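Local coordinates for CRISPR system Cmr subunit Cmr1-1 (Pyrococcus furiosus, PDB 4W8Z), which binds RNA and caps, together with Cmr6, the type III-B Cmr ribonucleoprotein complex that gives CRISPR-based protection against mobile genetic elements, at residues M42-R47 and I64-G70; L49-Y53 and V198-G203. All blocks are in the same frame, centred on the assembly; numbering follows the deposited sequence.

Contact 1. Residues M42-R47 and I64-G70; sequences MRWWFR and IENQVFG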
loop_
_atom_site.group_PDB
_atom_site.type_symbol
_atom_site.label_atom_id
_atom_site.label_comp_id
_atom_site.label_asym_id
_atom_site.label_seq_id
_atom_site.Cartn_x
_atom_site.Cartn_y
_atom_site.Cartn_z
ATOM N N MET A 42 9.330 3.027 -1.278
ATOM C CA MET A 42 9.795 4.155 -0.473
ATOM C C MET A 42 9.708 5.442 -1.281
ATOM O O MET A 42 9.229 6.470 -0.794
ATOM C CB MET A 42 11.232 3.934 0.007
ATOM C CG MET A 42 11.370 2.965 1.172
ATOM S SD MET A 42 13.090 2.704 1.645
ATOM C CE MET A 42 13.596 4.387 1.983
ATOM N N ARG A 43 10.169 5.371 -2.526
ATOM C CA ARG A 43 10.107 6.504 -3.434
ATOM C C ARG A 43 8.660 6.925 -3.638
ATOM O O ARG A 43 8.344 8.116 -3.643
ATOM C CB ARG A 43 10.755 6.158 -4.774
ATOM C CG ARG A 43 11.141 7.368 -5.599
ATOM C CD ARG A 43 11.409 6.992 -7.040
ATOM N NE ARG A 43 12.142 8.047 -7.731
ATOM C CZ ARG A 43 13.461 8.060 -7.868
ATOM N NH1 ARG A 43 14.184 7.066 -7.366
ATOM N NH2 ARG A 43 14.059 9.060 -8.508
ATOM N N TRP A 44 7.779 5.939 -3.792
ATOM C CA TRP A 44 6.358 6.214 -3.965
ATOM C C TRP A 44 5.813 6.959 -2.758
ATOM O O TRP A 44 5.093 7.947 -2.899
ATOM C CB TRP A 44 5.564 4.926 -4.176
ATOM C CG TRP A 44 4.163 5.176 -4.661
ATOM C CD1 TRP A 44 3.732 5.145 -5.951
ATOM C CD2 TRP A 44 3.013 5.503 -3.862
ATOM N NE1 TRP A 44 2.386 5.429 -6.011
ATOM C CE2 TRP A 44 1.922 5.655 -4.744
ATOM C CE3 TRP A 44 2.802 5.678 -2.489
ATOM C CZ2 TRP A 44 0.641 5.975 -4.300
ATOM C CZ3 TRP A 44 1.531 6.001 -2.050
ATOM C CH2 TRP A 44 0.466 6.147 -2.954
ATOM N N TRP A 45 6.171 6.484 -1.570
ATOM C CA TRP A 45 5.617 7.030 -0.342
ATOM C C TRP A 45 6.201 8.385 0.008
ATOM O O TRP A 45 5.568 9.167 0.714
ATOM C CB TRP A 45 5.812 6.045 0.813
ATOM C CG TRP A 45 4.645 5.133 0.926
ATOM C CD1 TRP A 45 4.601 3.808 0.607
ATOM C CD2 TRP A 45 3.322 5.493 1.336
ATOM N NE1 TRP A 45 3.338 3.314 0.814
ATOM C CE2 TRP A 45 2.532 4.330 1.260
ATOM C CE3 TRP A 45 2.730 6.687 1.765
ATOM C CZ2 TRP A 45 1.179 4.319 1.602
ATOM C CZ3 TRP A 45 1.389 6.677 2.104
ATOM C CH2 TRP A 45 0.627 5.499 2.021
ATOM N N PHE A 46 7.396 8.675 -0.489
ATOM C CA PHE A 46 7.958 10.002 -0.299
ATOM C C PHE A 46 7.092 11.032 -1.010
ATOM O O PHE A 46 6.858 12.123 -0.498
ATOM C CB PHE A 46 9.394 10.082 -0.813
ATOM C CG PHE A 46 9.931 11.478 -0.863
ATOM C CD1 PHE A 46 10.386 12.098 0.286
ATOM C CD2 PHE A 46 9.963 12.178 -2.057
ATOM C CE1 PHE A 46 10.870 13.389 0.244
ATOM C CE2 PHE A 46 10.445 13.468 -2.105
ATOM C CZ PHE A 46 10.902 14.074 -0.952
ATOM N N ARG A 47 6.621 10.674 -2.198
ATOM C CA ARG A 47 5.813 11.579 -3.003
ATOM C C ARG A 47 4.467 11.836 -2.343
ATOM O O ARG A 47 3.920 12.932 -2.435
ATOM C CB ARG A 47 5.604 11.015 -4.406
ATOM C CG ARG A 47 6.881 10.740 -5.173
ATOM C CD ARG A 47 6.579 10.613 -6.652
ATOM N NE ARG A 47 5.728 11.717 -7.089
ATOM C CZ ARG A 47 5.503 12.043 -8.358
ATOM N NH1 ARG A 47 6.072 11.352 -9.338
ATOM N NH2 ARG A 47 4.711 13.066 -8.644
ATOM N N ILE A 64 12.726 17.800 -5.594
ATOM C CA ILE A 64 13.156 17.254 -4.316
ATOM C C ILE A 64 13.257 15.731 -4.370
ATOM O O ILE A 64 14.177 15.147 -3.797
ATOM C CB ILE A 64 12.201 17.666 -3.182
ATOM C CG1 ILE A 64 11.882 19.158 -3.290
ATOM C CG2 ILE A 64 12.799 17.322 -1.821
ATOM C CD1 ILE A 64 11.644 19.839 -1.962
ATOM N N GLU A 65 12.318 15.095 -5.069
ATOM C CA GLU A 65 12.324 13.639 -5.206
ATOM C C GLU A 65 13.612 13.140 -5.853
ATOM O O GLU A 65 14.245 12.207 -5.356
ATOM C CB GLU A 65 11.127 13.154 -6.026
ATOM C CG GLU A 65 11.182 11.661 -6.324
ATOM C CD GLU A 65 10.151 11.223 -7.341
ATOM O OE1 GLU A 65 10.222 10.061 -7.798
ATOM O OE2 GLU A 65 9.270 12.039 -7.684
ATOM N N ASN A 66 13.990 13.759 -6.966
ATOM C CA ASN A 66 15.252 13.435 -7.617
ATOM C C ASN A 66 16.424 13.800 -6.719
ATOM O O ASN A 66 17.438 13.106 -6.693
ATOM C CB ASN A 66 15.373 14.158 -8.961
ATOM C CG ASN A 66 14.463 13.571 -10.022
ATOM O OD1 ASN A 66 14.081 12.402 -9.951
ATOM N ND2 ASN A 66 14.117 14.379 -11.019
ATOM N N GLN A 67 16.272 14.884 -5.969
ATOM C CA GLN A 67 17.341 15.364 -5.105
ATOM C C GLN A 67 17.617 14.380 -3.968
ATOM O O GLN A 67 18.736 14.305 -3.460
ATOM C CB GLN A 67 16.995 16.742 -4.544
ATOM C CG GLN A 67 18.204 17.606 -4.248
ATOM C CD GLN A 67 17.826 18.999 -3.783
ATOM O OE1 GLN A 67 16.645 19.316 -3.631
ATOM N NE2 GLN A 67 18.829 19.842 -3.558
ATOM N N VAL A 68 16.599 13.621 -3.574
ATOM C CA VAL A 68 16.763 12.620 -2.525
ATOM C C VAL A 68 17.108 11.251 -3.109
ATOM O O VAL A 68 18.065 10.609 -2.678
ATOM C CB VAL A 68 15.493 12.486 -1.657
ATOM C CG1 VAL A 68 15.677 11.392 -0.617
ATOM C CG2 VAL A 68 15.154 13.810 -0.985
ATOM N N PHE A 69 16.338 10.814 -4.100
ATOM C CA PHE A 69 16.456 9.452 -4.612
ATOM C C PHE A 69 17.281 9.319 -5.895
ATOM O O PHE A 69 17.528 8.204 -6.359
ATOM C CB PHE A 69 15.065 8.868 -4.852
ATOM C CG PHE A 69 14.304 8.568 -3.595
ATOM C CD1 PHE A 69 14.472 7.357 -2.944
ATOM C CD2 PHE A 69 13.416 9.493 -3.065
ATOM C CE1 PHE A 69 13.774 7.072 -1.789
ATOM C CE2 PHE A 69 12.712 9.213 -1.910
ATOM C CZ PHE A 69 12.890 7.999 -1.272
ATOM N N GLY A 70 17.700 10.441 -6.469
ATOM C CA GLY A 70 18.489 10.407 -7.690
ATOM C C GLY A 70 17.654 10.249 -8.947
ATOM O O GLY A 70 16.483 9.870 -8.888
#
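R43 lies against F69 and E65 where helix 38-54 meets the end of helix 58-69, the two short segments running roughly antiparallel, at 145°. Its CG stands anti to the backbone N (chi1 -161°) and the chain stays extended to NE, which carries the guanidinium past the F69 side chain in the opposite direction and on to G70, the first residue beyond helix 58-69, with positive phi. There NH2 donates to G70 O at 2.6 Å, with the carbonyl in the guanidinium plane and pointing almost straight at the nitrogen. In a salt bridge, NE donates to the anti lone pair of E65 OE1 at 2.8 Å, the oxygen tilted somewhat from the guanidinium plane; the two chains cross at about a right angle. R43 CA sits over one face of F69, 4.0 Å from the ring centroid, a CH-pi contact, while F69 CB lies over one guanidinium face, toward its rim. E65 joins R43 and R47 in a salt-bridge network: OE2 is 3.6 Å from R47 NE, a long ion pair with no N-H aimed at the oxygen.

Beside the charges, F46 enters as a knob among I64, E65, V68 and F69. F69 turns its edge toward the F46 face in an offset edge-to-face pair, planes 64° apart, and I64 CG2 meets the F46 ring at its edge, 3.9 Å from CZ. Helices 38-54 and 136-152 are the two helices of the RAMP ferredoxin-like fold, and 58-69 is an additional helix packed on the first. L149 and S145 of helix 136-152 touch M42 and F46, and I80 of strand 79-84 packs against M42 and F69.

Contact 2. Residues L49-Y53 and V198-G203; sequences LAGSY and VLDVTG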
loop_
_atom_site.group_PDB
_atom_site.type_symbol
_atom_site.label_atom_id
_atom_site.label_comp_id
_atom_site.label_asym_id
_atom_site.label_seq_id
_atom_site.Cartn_x
_atom_site.Cartn_y
_atom_site.Cartn_z
ATOM N N LEU A 49 3.910 11.736 0.915
ATOM C CA LEU A 49 4.157 12.580 2.080
ATOM C C LEU A 49 4.423 14.020 1.659
ATOM O O LEU A 49 3.700 14.935 2.048
ATOM C CB LEU A 49 5.339 12.056 2.901
ATOM C CG LEU A 49 5.195 10.689 3.572
ATOM C CD1 LEU A 49 6.352 10.443 4.532
ATOM C CD2 LEU A 49 3.861 10.563 4.289
ATOM N N ALA A 50 5.468 14.208 0.861
ATOM C CA ALA A 50 5.877 15.538 0.426
ATOM C C ALA A 50 4.787 16.219 -0.398
ATOM O O ALA A 50 4.540 17.415 -0.241
ATOM C CB ALA A 50 7.173 15.460 -0.370
ATOM N N GLY A 51 4.128 15.450 -1.261
ATOM C CA GLY A 51 3.062 15.973 -2.097
ATOM C C GLY A 51 1.924 16.591 -1.304
ATOM O O GLY A 51 1.166 17.405 -1.830
ATOM N N SER A 52 1.811 16.210 -0.035
ATOM C CA SER A 52 0.784 16.754 0.846
ATOM C C SER A 52 0.964 18.251 1.056
ATOM O O SER A 52 0.023 18.949 1.427
ATOM C CB SER A 52 0.802 16.044 2.203
ATOM O OG SER A 52 0.518 14.663 2.070
ATOM N N TYR A 53 2.174 18.741 0.821
ATOM C CA TYR A 53 2.488 20.143 1.070
ATOM C C TYR A 53 2.670 20.959 -0.203
ATOM O O TYR A 53 2.416 22.160 -0.214
ATOM C CB TYR A 53 3.743 20.243 1.936
ATOM C CG TYR A 53 3.522 19.720 3.327
ATOM C CD1 TYR A 53 2.970 20.531 4.303
ATOM C CD2 TYR A 53 3.844 18.412 3.659
ATOM C CE1 TYR A 53 2.753 20.065 5.574
ATOM C CE2 TYR A 53 3.632 17.932 4.935
ATOM C CZ TYR A 53 3.082 18.768 5.887
ATOM O OH TYR A 53 2.855 18.327 7.166
ATOM N N VAL A 198 3.888 12.403 11.671
ATOM C CA VAL A 198 4.607 12.247 10.409
ATOM C C VAL A 198 4.223 13.361 9.443
ATOM O O VAL A 198 5.072 13.914 8.741
ATOM C CB VAL A 198 4.327 10.872 9.753
ATOM C CG1 VAL A 198 4.875 10.830 8.333
ATOM C CG2 VAL A 198 4.914 9.742 10.594
ATOM N N LEU A 199 2.940 13.701 9.424
ATOM C CA LEU A 199 2.473 14.797 8.592
ATOM C C LEU A 199 3.138 16.097 9.035
ATOM O O LEU A 199 3.787 16.768 8.239
ATOM C CB LEU A 199 0.951 14.923 8.658
ATOM C CG LEU A 199 0.330 15.651 7.467
ATOM C CD1 LEU A 199 0.397 14.773 6.220
ATOM C CD2 LEU A 199 -1.103 16.089 7.772
ATOM N N ASP A 200 2.996 16.426 10.318
ATOM C CA ASP A 200 3.509 17.676 10.874
ATOM C C ASP A 200 5.016 17.859 10.711
ATOM O O ASP A 200 5.479 18.953 10.395
ATOM C CB ASP A 200 3.149 17.770 12.355
ATOM C CG ASP A 200 1.675 18.009 12.580
ATOM O OD1 ASP A 200 1.031 18.610 11.699
ATOM O OD2 ASP A 200 1.163 17.600 13.642
ATOM N N VAL A 201 5.779 16.795 10.929
ATOM C CA VAL A 201 7.234 16.867 10.834
ATOM C C VAL A 201 7.724 17.052 9.394
ATOM O O VAL A 201 8.609 17.870 9.133
ATOM C CB VAL A 201 7.882 15.607 11.440
ATOM C CG1 VAL A 201 9.280 15.404 10.900
ATOM C CG2 VAL A 201 7.911 15.713 12.947
ATOM N N THR A 202 7.135 16.303 8.466
ATOM C CA THR A 202 7.545 16.328 7.064
ATOM C C THR A 202 7.511 17.736 6.479
ATOM O O THR A 202 8.391 18.116 5.707
ATOM C CB THR A 202 6.649 15.408 6.207
ATOM O OG1 THR A 202 6.643 14.090 6.769
ATOM C CG2 THR A 202 7.156 15.341 4.775
ATOM N N GLY A 203 6.501 18.512 6.862
ATOM C CA GLY A 203 6.389 19.887 6.413
ATOM C C GLY A 203 7.565 20.734 6.863
ATOM O O GLY A 203 8.139 21.484 6.070
#
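Helix 188-206 crosses the C-terminal part of helix 38-54, the first helix of the RAMP ferredoxin-like fold, their short segments inclined at 69° with axes 9.4 Å apart. Y53 contributes the largest share of the buried surface. Its CG is anti to the carbonyl carbon (chi1 -67°), which swings the ring across onto the backbone of G203, whose CA lies over one ring face, 3.6 Å from the centroid and only 15° off the normal. This is a CH-pi contact made at a residue with no side chain to hold the ring off. T202 CB meets the same ring obliquely, 4.1 Å from Y53 CE2. The phenol end approaches the L199 carbonyl, but OH is modelled too near it for any bond to be assigned.

Nearer L49 the contact is aliphatic. L49 crosses V198 at a slant, CD1 lying 4.1 Å from V198 CG1, and its CB rests near T202 CG2. L144 of helix 136-152 touches L49, V198 and T202. S52 OG forms hydrogen bonds with A48 O and K224 N, while L199 CD1 comes near it. T202 turns its hydroxyl back to its own helix: OG1 donates to V198 O at 2.5 Å, from the opposite face of that carbonyl to T202 N.

Contacts 1 and 2 use successive parts of helix 38-54, and their centres lie about 13 Å apart on the same side of the chain's centre. Contact 1 ties an added neighbouring helix, 58-69, to this first helix of the ferredoxin-like fold; contact 2 ties a sequence-distant one, 188-206, to the same helix. Helix 136-152 adjoins both. Their chemistry differs: contact 1 is partly buried, with a salt-bridge network built on two partly exposed arginines and the buried E65, beside an F46-F69 pair of which F46 is buried, whereas contact 2 is mostly buried and has no assigned hydrogen bond or salt bridge across it.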